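Local structure of periplasmic binding protein/LacI transcriptional regulator (Burkholderia graminis C4D1M, 5HQJ) at residues A[188-193]-A[218-223]; A[154-159]-A[212-217]; A[199-204]-A[223-228]. The protein binds D-arabinose and probably serves as the periplasmic sugar-binding component of a bacterial ABC transporter. All blocks are in the same frame, centred on the assembly; numbering follows the deposited sequence. Where two conformers were deposited one is given.

Contact 1: A[188-193]-A[218-223]; sequences QGTDDD and SQVGGP. With 64K (alpha-D-arabinopyranose), chain B.
Ser218 gives its hydroxyl hydrogen to the carboxylate of Asp192: Ser218 OG lies 2.6 Å from Asp192 OD1 and meets the syn lone pair, on the side of the other oxygen. With chi1 at 72°, the serine hydroxyl is tucked between its own backbone N and carbonyl carbon, which turns it toward the aspartate; a short polar side chain suits this buried place. Val220 completes the tight part, its CG1 3.3 Å from Asp192 OD1 and 3.5 Å from Thr190 OG1. The branched valine thus presses one methyl against two polar groups that are already bonded. Thr190 OG1 bonds to the carbonyl oxygen of Thr157 and accepts from Asp192 N at 2.9 Å, an ST turn, although the position of that nitrogen is less certain. Beside the carboxylate, Gln219 brings its amide close at a steep tilt, the two planes 63° apart. Gln219 N donates to O4 of the arabinose over 3.0 Å, so segment 218-223, which bonds the Asp192 carboxylate through Ser218, also grips the sugar.

The other side is looser: Val220 CG2 comes no nearer than 4.1 Å to Asp193 C, and Asp191, turned away, lies exposed to solvent. The acidic side chain of Asp193 instead N-caps the following helix through Arg196 N. The contact therefore joins two loops at strand ends, one leading from strand 181-188 into helix 194-207, the other from strand 211-216 into helix 221-229, where Val220 and Pro223 rest on Leu194.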
loop_
_atom_site.group_PDB
_atom_site.type_symbol
_atom_site.label_atom_id
_atom_site.label_comp_id
_atom_site.label_asym_id
_atom_site.label_seq_id
_atom_site.Cartn_x
_atom_site.Cartn_y
_atom_site.Cartn_z
ATOM N N GLN A 188 12.030 -11.540 0.224
ATOM C CA GLN A 188 12.321 -11.313 -1.198
ATOM C C GLN A 188 11.307 -10.393 -1.861
ATOM O O GLN A 188 10.113 -10.410 -1.539
ATOM C CB GLN A 188 12.366 -12.650 -1.974
ATOM C CG GLN A 188 13.505 -13.550 -1.617
ATOM C CD GLN A 188 14.813 -13.048 -2.182
ATOM O OE1 GLN A 188 14.930 -12.811 -3.384
ATOM N NE2 GLN A 188 15.774 -12.800 -1.313
ATOM N N GLY A 189 11.767 -9.571 -2.781
ATOM C CA GLY A 189 10.907 -8.669 -3.515
ATOM C C GLY A 189 10.408 -9.216 -4.860
ATOM O O GLY A 189 10.905 -10.219 -5.348
ATOM N N THR A 190 9.463 -8.487 -5.441
ATOM C CA THR A 190 8.764 -8.910 -6.648
ATOM C C THR A 190 8.461 -7.777 -7.607
ATOM O O THR A 190 7.951 -8.026 -8.700
ATOM C CB THR A 190 7.422 -9.547 -6.306
ATOM O OG1 THR A 190 6.586 -8.562 -5.687
ATOM C CG2 THR A 190 7.624 -10.732 -5.369
ATOM N N ASP A 191 8.739 -6.557 -7.172
ATOM C CA ASP A 191 8.310 -5.380 -7.890
ATOM C C ASP A 191 6.819 -5.489 -8.208
ATOM O O ASP A 191 6.348 -4.860 -9.150
ATOM C CB ASP A 191 9.137 -5.197 -9.173
ATOM C CG ASP A 191 10.641 -5.091 -8.903
ATOM O OD1 ASP A 191 11.024 -4.523 -7.857
ATOM O OD2 ASP A 191 11.443 -5.568 -9.740
ATOM N N ASP A 192 6.084 -6.281 -7.414
ATOM C CA ASP A 192 4.656 -6.514 -7.628
ATOM C C ASP A 192 4.369 -6.918 -9.064
ATOM O O ASP A 192 3.321 -6.598 -9.605
ATOM C CB ASP A 192 3.829 -5.275 -7.252
ATOM C CG ASP A 192 3.643 -5.123 -5.756
ATOM O OD1 ASP A 192 4.012 -6.048 -5.008
ATOM O OD2 ASP A 192 3.090 -4.087 -5.328
ATOM N N ASP A 193 5.293 -7.629 -9.695
ATOM C CA ASP A 193 4.960 -8.348 -10.904
ATOM C C ASP A 193 4.434 -9.724 -10.474
ATOM O O ASP A 193 5.119 -10.425 -9.749
ATOM C CB ASP A 193 6.168 -8.477 -11.822
ATOM C CG ASP A 193 5.864 -9.262 -13.079
ATOM O OD1 ASP A 193 6.113 -10.477 -13.084
ATOM O OD2 ASP A 193 5.377 -8.668 -14.061
ATOM N N SER A 218 2.693 -6.783 0.199
ATOM C CA SER A 218 2.233 -5.968 -0.926
ATOM C C SER A 218 1.065 -6.678 -1.640
ATOM O O SER A 218 0.775 -7.820 -1.361
ATOM C CB SER A 218 3.377 -5.685 -1.890
ATOM O OG SER A 218 3.718 -6.850 -2.588
ATOM N N GLN A 219 0.365 -5.987 -2.531
ATOM C CA GLN A 219 -0.913 -6.535 -2.980
ATOM C C GLN A 219 -0.744 -7.825 -3.792
ATOM O O GLN A 219 -1.664 -8.618 -3.806
ATOM C CB GLN A 219 -1.744 -5.503 -3.778
ATOM C CG GLN A 219 -1.009 -4.681 -4.808
ATOM C CD GLN A 219 -0.344 -5.531 -5.847
ATOM O OE1 GLN A 219 0.863 -5.750 -5.808
ATOM N NE2 GLN A 219 -1.126 -6.021 -6.790
ATOM N N VAL A 220 0.423 -8.059 -4.396
ATOM C CA VAL A 220 0.690 -9.298 -5.174
ATOM C C VAL A 220 0.956 -10.594 -4.357
ATOM O O VAL A 220 0.891 -11.730 -4.890
ATOM C CB VAL A 220 1.899 -9.087 -6.095
ATOM C CG1 VAL A 220 3.216 -9.277 -5.335
ATOM C CG2 VAL A 220 1.831 -10.013 -7.294
ATOM N N GLY A 221 1.251 -10.447 -3.081
ATOM C CA GLY A 221 1.685 -11.608 -2.329
ATOM C C GLY A 221 0.578 -12.626 -2.175
ATOM O O GLY A 221 0.780 -13.842 -2.388
ATOM N N GLY A 222 -0.619 -12.149 -1.828
ATOM C CA GLY A 222 -1.765 -13.035 -1.732
ATOM C C GLY A 222 -2.055 -13.768 -3.033
ATOM O O GLY A 222 -2.193 -14.983 -3.048
ATOM N N PRO A 223 -2.259 -13.022 -4.127
ATOM C CA PRO A 223 -2.569 -13.644 -5.413
ATOM C C PRO A 223 -1.482 -14.626 -5.835
ATOM O O PRO A 223 -1.826 -15.705 -6.346
ATOM C CB PRO A 223 -2.706 -12.438 -6.356
ATOM C CG PRO A 223 -3.131 -11.320 -5.405
ATOM C CD PRO A 223 -2.403 -11.559 -4.158
HETATM O O2 64K B . -0.162 0.212 0.264
HETATM C C2 64K B . 0.426 -0.530 -0.857
HETATM C C3 64K B . -0.511 -1.645 -1.194
HETATM O O3 64K B . -0.387 -2.652 -0.214
HETATM C C4 64K B . -0.164 -2.304 -2.525
HETATM O O4 64K B . 1.078 -3.028 -2.460
HETATM C C5 64K B . -0.027 -1.283 -3.561
HETATM O O5 64K B . 1.069 -0.402 -3.209
HETATM C C1 64K B . 0.598 0.386 -2.037
HETATM O O1 64K B . 1.558 1.321 -1.730
#

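Contact 2: A[154-159]-A[212-217]; sequences AIITGQ and KGIFGV
Phe215 O receives the shortest bond of this parallel strand pair, from Ile156 N at 2.8 Å, and Ile155 CA adds a CA-H...O contact to the same oxygen. Strands 150-156 and 211-216 are neighbours inside the sheet of one lobe of a periplasmic binding protein fold. Their segments run 20° from parallel, and the bonds alternate as in any parallel pair: Ala154 O accepts from Phe215 N at 2.9 Å, Ile156 O from Val217 N at 3.1 Å.

The side chains take opposite faces in turn. On one, Ile156 CG1 meets Ile214 CG2 at 3.9 Å; beta-branched residues suit the extended backbone and fill the layer under Val200 and Leu205 of helix 194-207. Small Ala154 leaves room there for Thr204. On the other face Ile155 CG1 approaches Phe215 CD1 obliquely at 4.0 Å.

Beyond the strands the chains turn toward the sugar pocket. Thr157 and Val217 still touch, and Val217 O bonds Arg168, which also hydrogen-bonds the arabinose. Phe215 CG lies anti to its carbonyl carbon (chi1 -58°), bringing the ring edge to Ala154 O, which lies in the ring plane 3.6 Å from Phe215 CD1.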
loop_
_atom_site.group_PDB
_atom_site.type_symbol
_atom_site.label_atom_id
_atom_site.label_comp_id
_atom_site.label_asym_id
_atom_site.label_seq_id
_atom_site.Cartn_x
_atom_site.Cartn_y
_atom_site.Cartn_z
ATOM N N ALA A 154 8.469 -16.932 5.679
ATOM C CA ALA A 154 8.989 -16.116 4.574
ATOM C C ALA A 154 8.161 -14.850 4.402
ATOM O O ALA A 154 6.976 -14.823 4.716
ATOM C CB ALA A 154 9.026 -16.900 3.259
ATOM N N ILE A 155 8.820 -13.791 3.938
ATOM C CA ILE A 155 8.214 -12.503 3.689
ATOM C C ILE A 155 8.407 -12.134 2.236
ATOM O O ILE A 155 9.546 -12.121 1.727
ATOM C CB ILE A 155 8.832 -11.384 4.595
ATOM C CG1 ILE A 155 8.763 -11.755 6.064
ATOM C CG2 ILE A 155 8.156 -9.993 4.254
ATOM C CD1 ILE A 155 9.464 -10.735 6.973
ATOM N N ILE A 156 7.293 -11.868 1.556
ATOM C CA ILE A 156 7.271 -11.513 0.122
ATOM C C ILE A 156 6.866 -10.065 0.027
ATOM O O ILE A 156 5.783 -9.690 0.526
ATOM C CB ILE A 156 6.300 -12.411 -0.682
ATOM C CG1 ILE A 156 6.560 -13.900 -0.402
ATOM C CG2 ILE A 156 6.384 -12.103 -2.144
ATOM C CD1 ILE A 156 7.956 -14.375 -0.699
ATOM N N THR A 157 7.704 -9.234 -0.598
ATOM C CA THR A 157 7.387 -7.824 -0.708
ATOM C C THR A 157 7.260 -7.419 -2.157
ATOM O O THR A 157 7.337 -8.270 -3.045
ATOM C CB THR A 157 8.430 -6.969 0.067
ATOM O OG1 THR A 157 7.963 -5.612 0.065
ATOM C CG2 THR A 157 9.877 -7.089 -0.491
ATOM N N GLY A 158 7.080 -6.118 -2.395
ATOM C CA GLY A 158 6.924 -5.607 -3.746
ATOM C C GLY A 158 8.218 -4.998 -4.211
ATOM O O GLY A 158 9.243 -5.674 -4.298
ATOM N N GLN A 159 8.175 -3.692 -4.451
ATOM C CA GLN A 159 9.371 -2.961 -4.823
ATOM C C GLN A 159 10.218 -2.669 -3.559
ATOM O O GLN A 159 9.709 -2.269 -2.517
ATOM C CB GLN A 159 8.991 -1.683 -5.604
ATOM C CG GLN A 159 7.871 -0.791 -5.018
ATOM C CD GLN A 159 6.446 -1.158 -5.481
ATOM O OE1 GLN A 159 5.854 -2.102 -4.981
ATOM N NE2 GLN A 159 5.891 -0.381 -6.412
ATOM N N LYS A 212 6.331 -22.855 7.490
ATOM C CA LYS A 212 5.087 -22.875 8.242
ATOM C C LYS A 212 4.241 -21.673 7.971
ATOM O O LYS A 212 3.043 -21.698 8.200
ATOM C CB LYS A 212 5.348 -22.965 9.743
ATOM C CG LYS A 212 6.030 -24.281 10.142
ATOM C CD LYS A 212 5.162 -25.504 9.875
ATOM C CE LYS A 212 5.952 -26.786 10.054
ATOM N NZ LYS A 212 6.006 -27.565 8.788
ATOM N N GLY A 213 4.860 -20.566 7.547
ATOM C CA GLY A 213 4.098 -19.377 7.243
ATOM C C GLY A 213 4.679 -18.481 6.157
ATOM O O GLY A 213 5.885 -18.433 5.949
ATOM N N ILE A 214 3.813 -17.720 5.497
ATOM C CA ILE A 214 4.202 -16.680 4.557
ATOM C C ILE A 214 3.442 -15.385 4.830
ATOM O O ILE A 214 2.223 -15.376 4.982
ATOM C CB ILE A 214 3.953 -17.069 3.082
ATOM C CG1 ILE A 214 4.661 -18.364 2.747
ATOM C CG2 ILE A 214 4.366 -15.908 2.133
ATOM C CD1 ILE A 214 4.361 -18.904 1.304
ATOM N N PHE A 215 4.161 -14.287 4.798
ATOM C CA PHE A 215 3.583 -12.936 4.810
ATOM C C PHE A 215 3.698 -12.296 3.433
ATOM O O PHE A 215 4.827 -12.219 2.891
ATOM C CB PHE A 215 4.326 -11.988 5.736
ATOM C CG PHE A 215 4.422 -12.397 7.174
ATOM C CD1 PHE A 215 5.431 -13.254 7.607
ATOM C CD2 PHE A 215 3.587 -11.829 8.149
ATOM C CE1 PHE A 215 5.560 -13.595 8.961
ATOM C CE2 PHE A 215 3.723 -12.178 9.470
ATOM C CZ PHE A 215 4.711 -13.040 9.882
ATOM N N GLY A 216 2.599 -11.788 2.897
ATOM C CA GLY A 216 2.645 -10.979 1.697
ATOM C C GLY A 216 2.351 -9.553 2.118
ATOM O O GLY A 216 1.249 -9.280 2.586
ATOM N N VAL A 217 3.342 -8.664 2.056
ATOM C CA VAL A 217 3.170 -7.315 2.557
ATOM C C VAL A 217 2.779 -6.313 1.447
ATOM O O VAL A 217 2.595 -5.116 1.729
ATOM C CB VAL A 217 4.433 -6.787 3.284
ATOM C CG1 VAL A 217 4.664 -7.615 4.561
ATOM C CG2 VAL A 217 5.691 -6.688 2.346
#

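Contact 3: A[199-204]-A[223-228]; sequences SVVETT and PAVAKV
Val201 and Val228 carry most of this helix-helix contact, each pointing its side chain at the opposite helix, and the two side chains lie alongside, running opposite ways. Val201 CG1 reaches Val228 CB at 3.8 Å and touches both of its methyls. The second methyl of Val201 serves a different neighbour: Val201 CG2 meets Val225 CG2 at 3.9 Å, the side chains nearly perpendicular to each other, and comes within 4.2 Å of Ala224 CB. CG1 of Val201 stands anti to the backbone N (chi1 168°) and CG2 beside it, which spreads the two methyls toward successive turns of the partner helix. The small Ala224 offers only its methyl to Val201 CG2. The axes of the two short segments are 9.1 Å apart at closest and inclined at 58°.

Glu202 flanks the apolar centre. Glu202 CG packs 4.0 Å from Val228 CG2, its aliphatic part lying on the valine while the chain runs on extended to the carboxylate. No hydrogen bond spans the interface; its cohesion comes from apolar contact.

Helices 194-207 and 221-229 lie side by side on one face of the sheet, with Val200 and Thr204 resting on strand 150-156, while the side chains of Glu202 and Val228 also touch Phe234.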
loop_
_atom_site.group_PDB
_atom_site.type_symbol
_atom_site.label_atom_id
_atom_site.label_comp_id
_atom_site.label_asym_id
_atom_site.label_seq_id
_atom_site.Cartn_x
_atom_site.Cartn_y
_atom_site.Cartn_z
ATOM N N SER A 199 7.130 -16.881 -9.415
ATOM C CA SER A 199 8.491 -17.440 -9.441
ATOM C C SER A 199 9.111 -17.456 -8.060
ATOM O O SER A 199 9.659 -18.465 -7.559
ATOM C CB SER A 199 9.393 -16.628 -10.379
ATOM O OG SER A 199 8.772 -16.431 -11.634
ATOM N N VAL A 200 9.000 -16.322 -7.359
ATOM C CA VAL A 200 9.537 -16.222 -6.015
ATOM C C VAL A 200 8.886 -17.198 -5.070
ATOM O O VAL A 200 9.569 -17.924 -4.369
ATOM C CB VAL A 200 9.386 -14.775 -5.479
ATOM C CG1 VAL A 200 9.805 -14.688 -3.991
ATOM C CG2 VAL A 200 10.213 -13.818 -6.354
ATOM N N VAL A 201 7.557 -17.255 -5.075
ATOM C CA VAL A 201 6.877 -18.174 -4.186
ATOM C C VAL A 201 7.228 -19.631 -4.511
ATOM O O VAL A 201 7.471 -20.408 -3.582
ATOM C CB VAL A 201 5.354 -17.980 -4.230
ATOM C CG1 VAL A 201 4.623 -19.128 -3.521
ATOM C CG2 VAL A 201 5.004 -16.681 -3.542
ATOM N N GLU A 202 7.209 -20.005 -5.793
ATOM C CA GLU A 202 7.638 -21.353 -6.176
ATOM C C GLU A 202 9.014 -21.731 -5.604
ATOM O O GLU A 202 9.189 -22.808 -5.102
ATOM C CB GLU A 202 7.690 -21.503 -7.700
ATOM C CG GLU A 202 6.348 -21.509 -8.361
ATOM C CD GLU A 202 6.460 -21.467 -9.866
ATOM O OE1 GLU A 202 7.550 -21.114 -10.372
ATOM O OE2 GLU A 202 5.454 -21.779 -10.536
ATOM N N THR A 203 9.991 -20.820 -5.737
ATOM C CA THR A 203 11.335 -21.056 -5.232
ATOM C C THR A 203 11.376 -21.191 -3.705
ATOM O O THR A 203 12.039 -22.071 -3.150
ATOM C CB THR A 203 12.256 -19.924 -5.711
ATOM O OG1 THR A 203 12.343 -19.977 -7.143
ATOM C CG2 THR A 203 13.637 -20.068 -5.136
ATOM N N THR A 204 10.613 -20.348 -3.022
ATOM C CA THR A 204 10.532 -20.441 -1.574
ATOM C C THR A 204 10.054 -21.786 -1.059
ATOM O O THR A 204 10.624 -22.360 -0.114
ATOM C CB THR A 204 9.571 -19.363 -1.007
ATOM O OG1 THR A 204 9.928 -18.081 -1.520
ATOM C CG2 THR A 204 9.597 -19.361 0.530
ATOM N N PRO A 223 -2.259 -13.022 -4.127
ATOM C CA PRO A 223 -2.569 -13.644 -5.413
ATOM C C PRO A 223 -1.482 -14.626 -5.835
ATOM O O PRO A 223 -1.826 -15.705 -6.346
ATOM C CB PRO A 223 -2.706 -12.438 -6.356
ATOM C CG PRO A 223 -3.131 -11.320 -5.405
ATOM C CD PRO A 223 -2.403 -11.559 -4.158
ATOM N N ALA A 224 -0.211 -14.309 -5.586
ATOM C CA ALA A 224 0.848 -15.216 -6.020
ATOM C C ALA A 224 0.826 -16.522 -5.204
ATOM O O ALA A 224 0.927 -17.602 -5.750
ATOM C CB ALA A 224 2.187 -14.560 -5.905
ATOM N N VAL A 225 0.695 -16.411 -3.896
ATOM C CA VAL A 225 0.656 -17.595 -3.070
ATOM C C VAL A 225 -0.548 -18.476 -3.410
ATOM O O VAL A 225 -0.437 -19.701 -3.567
ATOM C CB VAL A 225 0.627 -17.234 -1.593
ATOM C CG1 VAL A 225 0.443 -18.476 -0.742
ATOM C CG2 VAL A 225 1.940 -16.631 -1.203
ATOM N N ALA A 226 -1.705 -17.855 -3.628
ATOM C CA ALA A 226 -2.875 -18.635 -3.955
ATOM C C ALA A 226 -2.679 -19.284 -5.314
ATOM O O ALA A 226 -3.085 -20.440 -5.479
ATOM C CB ALA A 226 -4.121 -17.768 -3.913
ATOM N N LYS A 227 -2.042 -18.606 -6.274
ATOM C CA LYS A 227 -1.885 -19.168 -7.613
ATOM C C LYS A 227 -1.003 -20.413 -7.510
ATOM O O LYS A 227 -1.314 -21.465 -8.090
ATOM C CB LYS A 227 -1.281 -18.148 -8.570
ATOM C CG LYS A 227 -1.142 -18.691 -9.978
ATOM C CD LYS A 227 -0.717 -17.622 -10.960
ATOM C CE LYS A 227 -1.882 -17.106 -11.774
ATOM N NZ LYS A 227 -1.422 -16.573 -13.086
ATOM N N VAL A 228 0.062 -20.311 -6.726
ATOM C CA VAL A 228 1.064 -21.383 -6.656
ATOM C C VAL A 228 0.526 -22.586 -5.899
ATOM O O VAL A 228 0.721 -23.743 -6.314
ATOM C CB VAL A 228 2.347 -20.867 -6.035
ATOM C CG1 VAL A 228 3.328 -22.033 -5.760
ATOM C CG2 VAL A 228 2.998 -19.853 -6.989
#

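The three contacts lie within one lobe, and their segments interleave along the chain: 154-159, 188-193, 199-204, 212-217, then 218-223 and 223-228, which share Pro223. Contact 2 joins two interior, adjacent strands of the sheet; contact 3, about 10 Å away between centres, is part of the helix layer packed on it, with Ile156 CD1 against Val200 CG1 and Ile214 CD1 against Val225 CG2. Contact 1 sits at the sugar-facing strand ends, its centre about 8 Å from that of contact 2 and 9 Å from that of contact 3. Strand 211-216 leads into helix 221-229 through 218-223, an architecture consistent with sheet and helices holding in place the loops that contribute Asp192, Ser218 and Gln219 to the arabinose pocket.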